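Local coordinates for protein glycoside hydrolase (Streptococcus pneumoniae serotype 4, PDB 6ORH) that probably hydrolyses alpha-L-fucosidic linkages as a family 29 glycoside hydrolase, consistent with a role in degrading fucosylated host carbohydrate antigens, at residues Y134-E139 against G177-N182; K226-K231 against S247-S252; G335-A340 against S354-D359. The protein carries 2 engineered substitutions. All coordinates share one frame; numbering follows the deposited sequence.

Contact 1. Residues Y134-E139 against G177-N182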
# COMPACT_ATOMS: atom_id res chain seq x y z
N TYR A 134 10.27 -33.63 -22.46
CA TYR A 134 9.57 -33.03 -21.32
C TYR A 134 8.51 -33.99 -20.78
O TYR A 134 7.32 -33.83 -21.05
CB TYR A 134 9.05 -31.62 -21.61
CG TYR A 134 8.76 -30.86 -20.34
CD1 TYR A 134 7.51 -30.92 -19.71
CD2 TYR A 134 9.75 -30.10 -19.74
CE1 TYR A 134 7.24 -30.23 -18.54
CE2 TYR A 134 9.50 -29.42 -18.55
CZ TYR A 134 8.25 -29.48 -17.96
OH TYR A 134 8.01 -28.84 -16.79
N HIS A 135 8.99 -34.92 -19.98
CA HIS A 135 8.17 -35.99 -19.44
C HIS A 135 8.85 -36.57 -18.21
O HIS A 135 10.07 -36.69 -18.18
CB HIS A 135 7.97 -37.06 -20.52
CG HIS A 135 6.82 -37.97 -20.24
ND1 HIS A 135 6.86 -38.94 -19.27
CD2 HIS A 135 5.61 -38.08 -20.84
CE1 HIS A 135 5.72 -39.61 -19.25
NE2 HIS A 135 4.94 -39.12 -20.22
N VAL A 136 8.04 -36.96 -17.21
CA VAL A 136 8.60 -37.56 -16.01
C VAL A 136 9.47 -38.78 -16.35
O VAL A 136 10.48 -39.02 -15.68
CB VAL A 136 7.56 -37.82 -14.89
CG1 VAL A 136 6.80 -36.56 -14.53
CG2 VAL A 136 6.61 -38.98 -15.18
N ASP A 137 9.11 -39.52 -17.40
CA ASP A 137 9.85 -40.72 -17.76
C ASP A 137 11.17 -40.40 -18.45
O ASP A 137 12.02 -41.28 -18.63
CB ASP A 137 9.07 -41.61 -18.72
CG ASP A 137 7.86 -42.26 -18.08
OD1 ASP A 137 7.74 -42.20 -16.88
OD2 ASP A 137 7.05 -42.80 -18.83
N ARG A 138 11.34 -39.14 -18.87
CA ARG A 138 12.52 -38.75 -19.62
C ARG A 138 13.18 -37.54 -18.97
O ARG A 138 13.90 -36.79 -19.66
CB ARG A 138 12.17 -38.37 -21.06
CG ARG A 138 11.42 -39.48 -21.79
CD ARG A 138 10.90 -39.11 -23.16
NE ARG A 138 10.36 -40.30 -23.81
CZ ARG A 138 9.66 -40.29 -24.94
NH1 ARG A 138 9.38 -39.15 -25.56
NH2 ARG A 138 9.21 -41.44 -25.43
N GLU A 139 12.96 -37.36 -17.67
CA GLU A 139 13.31 -36.05 -17.10
C GLU A 139 14.83 -35.90 -16.99
O GLU A 139 15.35 -34.79 -17.09
CB GLU A 139 12.60 -35.74 -15.79
CG GLU A 139 12.87 -36.76 -14.72
CD GLU A 139 12.15 -36.53 -13.40
OE1 GLU A 139 12.34 -37.37 -12.51
OE2 GLU A 139 11.36 -35.54 -13.27
N GLY A 177 -1.93 -29.72 -16.33
CA GLY A 177 -1.89 -30.87 -17.22
C GLY A 177 -0.61 -30.98 -18.04
O GLY A 177 -0.53 -31.83 -18.92
N ALA A 178 0.39 -30.13 -17.75
CA ALA A 178 1.73 -30.45 -18.22
C ALA A 178 2.35 -31.56 -17.39
O ALA A 178 1.96 -31.79 -16.25
CB ALA A 178 2.62 -29.22 -18.21
N GLN A 179 3.35 -32.23 -17.95
CA GLN A 179 4.11 -33.25 -17.25
C GLN A 179 4.82 -32.64 -16.03
O GLN A 179 5.33 -31.54 -16.11
CB GLN A 179 5.15 -33.85 -18.21
CG GLN A 179 4.54 -34.86 -19.18
CD GLN A 179 4.25 -36.15 -18.44
OE1 GLN A 179 5.03 -36.63 -17.63
NE2 GLN A 179 3.11 -36.75 -18.74
N LYS A 180 4.87 -33.39 -14.91
CA LYS A 180 5.41 -32.87 -13.66
C LYS A 180 6.91 -33.17 -13.55
O LYS A 180 7.38 -33.85 -12.63
CB LYS A 180 4.59 -33.39 -12.47
CG LYS A 180 3.13 -32.99 -12.55
CD LYS A 180 2.41 -32.87 -11.21
CE LYS A 180 1.00 -32.35 -11.35
NZ LYS A 180 0.95 -31.07 -12.11
N VAL A 181 7.66 -32.62 -14.51
CA VAL A 181 9.11 -32.79 -14.57
C VAL A 181 9.73 -32.09 -13.36
O VAL A 181 9.28 -31.01 -12.98
CB VAL A 181 9.64 -32.21 -15.89
CG1 VAL A 181 11.16 -32.13 -15.89
CG2 VAL A 181 9.17 -33.02 -17.11
N ASN A 182 10.75 -32.73 -12.77
CA ASN A 182 11.52 -32.15 -11.68
C ASN A 182 12.88 -31.74 -12.25
O ASN A 182 13.44 -32.45 -13.09
CB ASN A 182 11.72 -33.14 -10.54
CG ASN A 182 10.46 -33.40 -9.72
OD1 ASN A 182 9.59 -32.55 -9.60
ND2 ASN A 182 10.41 -34.56 -9.10
O HOH W 1 9.37 -35.83 -11.57

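Contact 2. Residues K226-K231 against S247-S252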
# COMPACT_ATOMS: atom_id res chain seq x y z
N LYS A 226 15.27 -10.58 2.01
CA LYS A 226 15.84 -11.80 2.60
C LYS A 226 14.69 -12.78 2.80
O LYS A 226 13.56 -12.36 3.05
CB LYS A 226 16.58 -11.51 3.94
CG LYS A 226 15.79 -10.75 5.00
CD LYS A 226 16.62 -10.62 6.30
CE LYS A 226 15.92 -9.83 7.38
NZ LYS A 226 16.72 -9.78 8.65
N VAL A 227 15.01 -14.08 2.72
CA VAL A 227 14.04 -15.16 2.89
C VAL A 227 14.78 -16.37 3.43
O VAL A 227 15.99 -16.41 3.42
CB VAL A 227 13.38 -15.55 1.55
CG1 VAL A 227 12.42 -14.48 1.02
CG2 VAL A 227 14.39 -15.98 0.49
N ASN A 228 14.01 -17.38 3.87
CA ASN A 228 14.51 -18.71 4.15
C ASN A 228 14.17 -19.58 2.93
O ASN A 228 13.00 -19.66 2.57
CB ASN A 228 13.83 -19.22 5.42
CG ASN A 228 14.38 -20.56 5.83
OD1 ASN A 228 14.74 -21.38 4.98
ND2 ASN A 228 14.46 -20.80 7.14
N PRO A 229 15.17 -20.18 2.25
CA PRO A 229 14.92 -20.92 1.02
C PRO A 229 13.93 -22.06 1.22
O PRO A 229 13.24 -22.45 0.28
CB PRO A 229 16.28 -21.51 0.59
CG PRO A 229 17.30 -20.66 1.33
CD PRO A 229 16.61 -20.12 2.56
N ASP A 230 13.83 -22.58 2.45
CA ASP A 230 12.91 -23.67 2.69
C ASP A 230 11.44 -23.25 2.68
O ASP A 230 10.55 -24.12 2.72
CB ASP A 230 13.28 -24.37 4.01
CG ASP A 230 14.44 -25.34 3.87
OD1 ASP A 230 14.89 -25.58 2.72
OD2 ASP A 230 14.86 -25.90 4.90
N LYS A 231 11.16 -21.94 2.60
CA LYS A 231 9.81 -21.46 2.48
C LYS A 231 9.56 -20.87 1.08
O LYS A 231 8.60 -20.12 0.90
CB LYS A 231 9.53 -20.46 3.61
CG LYS A 231 9.43 -21.16 4.97
CD LYS A 231 8.72 -20.36 6.05
CE LYS A 231 9.63 -19.28 6.56
NZ LYS A 231 9.03 -18.58 7.72
N SER A 247 13.08 -12.73 9.45
CA SER A 247 14.08 -13.65 9.94
C SER A 247 14.69 -14.45 8.80
O SER A 247 15.15 -15.56 8.98
CB SER A 247 13.46 -14.59 10.98
OG SER A 247 12.98 -13.85 12.10
N GLY A 248 14.77 -13.85 7.59
CA GLY A 248 15.37 -14.59 6.48
C GLY A 248 16.85 -14.95 6.67
O GLY A 248 17.59 -14.24 7.36
N THR A 249 17.29 -16.07 6.06
CA THR A 249 18.62 -16.63 6.22
C THR A 249 19.55 -16.31 5.05
O THR A 249 20.77 -16.46 5.20
CB THR A 249 18.57 -18.15 6.50
OG1 THR A 249 17.79 -18.73 5.45
CG2 THR A 249 17.91 -18.44 7.83
N ILE A 250 19.00 -15.94 3.87
CA ILE A 250 19.78 -15.55 2.71
C ILE A 250 19.30 -14.18 2.24
O ILE A 250 18.12 -13.86 2.40
CB ILE A 250 19.70 -16.56 1.54
CG1 ILE A 250 18.28 -16.60 0.95
CG2 ILE A 250 20.14 -17.96 2.01
CD1 ILE A 250 18.14 -17.32 -0.42
N PHE A 251 20.24 -13.38 1.70
CA PHE A 251 19.85 -12.13 1.05
C PHE A 251 19.21 -12.47 -0.29
O PHE A 251 19.75 -13.27 -1.06
CB PHE A 251 21.06 -11.21 0.90
CG PHE A 251 20.67 -9.77 0.59
CD1 PHE A 251 20.24 -9.41 -0.68
CD2 PHE A 251 20.63 -8.81 1.59
CE1 PHE A 251 19.84 -8.10 -0.96
CE2 PHE A 251 20.24 -7.50 1.31
CZ PHE A 251 19.85 -7.14 0.04
N SER A 252 18.05 -11.83 -0.55
CA SER A 252 17.25 -12.22 -1.71
C SER A 252 16.58 -10.95 -2.24
O SER A 252 15.89 -10.29 -1.46
CB SER A 252 16.19 -13.23 -1.24
OG SER A 252 15.22 -13.45 -2.28
O HOH W 2 14.39 -18.34 9.13

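Contact 3. Residues G335-A340 against S354-D359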
# COMPACT_ATOMS: atom_id res chain seq x y z
N GLY A 335 20.80 15.14 16.21
CA GLY A 335 20.32 13.90 16.76
C GLY A 335 21.50 13.09 17.24
O GLY A 335 22.66 13.54 17.19
N PRO A 336 21.26 11.88 17.76
CA PRO A 336 22.34 11.08 18.31
C PRO A 336 23.19 10.50 17.18
O PRO A 336 22.70 10.28 16.06
CB PRO A 336 21.58 10.03 19.13
CG PRO A 336 20.28 9.87 18.39
CD PRO A 336 19.93 11.24 17.84
N ALA A 337 24.47 10.26 17.47
CA ALA A 337 25.35 9.64 16.50
C ALA A 337 26.45 8.88 17.23
O ALA A 337 26.96 9.33 18.26
CB ALA A 337 25.91 10.64 15.50
N LEU A 338 26.83 7.75 16.65
CA LEU A 338 27.70 6.80 17.32
C LEU A 338 29.06 7.43 17.61
O LEU A 338 29.63 7.20 18.68
CB LEU A 338 27.85 5.57 16.40
CG LEU A 338 28.69 4.42 16.93
CD1 LEU A 338 28.09 3.86 18.22
CD2 LEU A 338 28.77 3.32 15.88
N SER A 339 29.55 8.19 16.63
CA SER A 339 30.91 8.75 16.64
C SER A 339 31.03 9.77 15.51
O SER A 339 30.15 9.90 14.67
CB SER A 339 31.94 7.65 16.47
OG SER A 339 32.02 7.24 15.12
N ALA A 340 32.15 10.52 15.48
CA ALA A 340 32.43 11.42 14.38
C ALA A 340 32.45 10.70 13.03
O ALA A 340 32.10 11.28 12.01
CB ALA A 340 33.76 12.13 14.66
N SER A 354 30.32 8.48 3.09
CA SER A 354 30.05 8.82 4.48
C SER A 354 28.65 8.38 4.87
O SER A 354 27.72 8.47 4.06
CB SER A 354 30.30 10.29 4.77
OG SER A 354 29.28 11.11 4.22
N SER A 355 28.51 7.89 6.12
CA SER A 355 27.23 7.40 6.62
C SER A 355 27.06 7.73 8.11
O SER A 355 28.02 8.07 8.80
CB SER A 355 27.11 5.93 6.41
OG SER A 355 27.87 5.27 7.40
N TRP A 356 25.81 7.60 8.59
CA TRP A 356 25.42 7.88 9.97
C TRP A 356 24.97 6.57 10.62
O TRP A 356 24.47 5.69 9.92
CB TRP A 356 24.29 8.91 10.02
CG TRP A 356 23.56 8.94 11.33
CD1 TRP A 356 23.87 9.68 12.44
CD2 TRP A 356 22.40 8.15 11.70
NE1 TRP A 356 22.98 9.43 13.46
CE2 TRP A 356 22.07 8.49 13.04
CE3 TRP A 356 21.62 7.19 11.04
CZ2 TRP A 356 21.00 7.90 13.72
CZ3 TRP A 356 20.55 6.62 11.72
CH2 TRP A 356 20.23 6.98 13.03
N ALA A 357 25.19 6.46 11.92
CA ALA A 357 24.74 5.34 12.74
C ALA A 357 24.56 5.84 14.16
O ALA A 357 25.14 6.86 14.54
CB ALA A 357 25.75 4.20 12.69
N SER A 358 23.71 5.15 14.94
CA SER A 358 23.53 5.45 16.35
C SER A 358 23.14 4.19 17.12
O SER A 358 22.29 3.42 16.66
CB SER A 358 22.49 6.51 16.56
OG SER A 358 22.35 6.76 17.96
N ASP A 359 23.76 4.00 18.29
CA ASP A 359 23.40 2.91 19.19
C ASP A 359 22.49 3.44 20.30
O ASP A 359 22.31 2.77 21.32
CB ASP A 359 24.67 2.25 19.75
CG ASP A 359 25.55 3.21 20.52
OD1 ASP A 359 25.25 4.42 20.50
OD2 ASP A 359 26.55 2.76 21.12

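Contact 1. Residues Y134-E139 against G177-N182
The amide of Gln179 lies flat over one face of the His135 imidazole, the two planes only 10° apart. OE1 sits above the ring centre and Gln179 NE2 toward the NE2-CD2 side of the imidazole, with Gln179 NE2 3.3 Å from His135 NE2 in a stacked rather than hydrogen-bonded relation. A bend at chi2 (-75°) folds the glutamine back across the ring, and from there OE1 takes a nearly straight hydrogen bond from Val136 N (3.1 Å), the donor tilted somewhat from the carbonyl plane. The imidazole is itself fixed at its edge, where ND1 accepts from Asp137 N in the ring plane, so both planes of the stack are tied to the 134-139 backbone.

On the buried side Val181 meets Tyr134. Its CG2 methyl stands over the centre of the phenol ring in a CH-pi contact, 3.6 Å from Val181 CG2 to the Tyr134 ring centroid. The hydroxyl of Tyr134 is held beyond the segments by Tyr183 and Arg174.

The third side chain, Glu139, runs extended alongside Asn182 and points the same way. Its OE2 accepts Asn182 N at 2.9 Å, approached nearly along the C-O axis, and also receives a water that bridges to Lys180 O, Lys180 being the central residue of an inverse gamma turn.

The contact joins two loops of the TIM-barrel-type catalytic domain. One follows strand 119-124 and leads through the N-cap Arg138 into helix 139-154, whose Asn143 bonds Asn182 O; the other connects strand 167-169 with helix 185-196.

Contact 2. Residues K226-K231 against S247-S252
This is a short antiparallel strand pairing with a classic beta bulge, in which the short strand 226-227 pairs with the start of strand 250-259 in the curled sheet of the catalytic domain. Thr249 and Ile250 both face Val227, whose carbonyl oxygen takes two bonds: Ile250 N comes nearly along the C=O direction (3.1 Å from Val227 O), whereas Thr249 N arrives from well above the carbonyl plane, at a bent 138° N-H...O angle. Val227 N returns a bond to Ile250 O, completing the hydrogen-bonded pair.

At Gly248 the backbones close in, its CA 3.6 Å from Val227 C. On the face carrying Val227 and Ile250, the Val227 CG2 methyl rests on Ser252 CB (3.7 Å) and, more loosely, on Ile250 CG1. Ile250 CD1 ends against Pro229 CG, 3.9 Å away, and Thr249 OG1 lies against Pro229 CD. Nearby, a water links Asn228 ND2 to Ser247 O.

Lys226 extends along Gly248 on the other face, its NZ held by Pro246 O and Gln437 OE1. Strand 250-259 also pairs, in parallel, with strands 209-211 and 292-295, while Tyr240 of helix 238-243 covers Val227 and bonds Asn228 N.

Contact 3. Residues G335-A340 against S354-D359
A chi1 of 162° swings the Trp356 indole away from its own amide nitrogen, and a chi2 of 89° turns the ring about perpendicular, which brings the indole edge across to the loop at Pro336. There Trp356 NE1 donates to Pro336 O at 2.7 Å and 165°. The oxygen meets NE1 in the indole plane, and the donor lies in the carbonyl plane. Ala337 CB touches the same indole rim, 3.8 Å from Trp356 NE1.

The backbones also join directly: Leu338 N donates to Ala357 O (2.8 Å), from a position tilted out of the carbonyl plane. Ala337 CA-H also approaches this oxygen. Beyond it, Leu338 crosses Asp359 at about a right angle, its CD1 methyl 3.5 Å from Asp359 OD2, while Pro336 CB packs on Ser358 OG, a hydroxyl that bonds Ala360 N.

Ser354, a ligand of a calcium site observed for this protein, though no calcium is bound to this chain in the model, begins the second segment, and Ser355 O holds His346 of the same site. The contact fastens the loop after strand 332-334 to edge strand 356-357 of the F5/8 type C beta-sandwich. Trp356 packs between strands, against Ile364 and Leu366 of strand 364-370 and Leu442 of strand 441-448.

Overall arrangement
Contacts 1 and 2 both belong to the catalytic domain, their centres about 28 Å apart, while contact 3 lies in the C-terminal F5/8 type C domain, its centre about 56 Å from that of contact 1 and on the opposite side of the chain's centre. None touches another. All three are partly buried, and no two hold the same elements. Contact 1 joins two loops mainly through side chains: an amide-imidazole stack, a CH-pi packing and a carboxylate with its water. Contact 2 is closer to the chain's centre and relies on backbone bonds between strands. Contact 3 combines the two modes, with an indole N-H and a main-chain N-H each finding a backbone carbonyl.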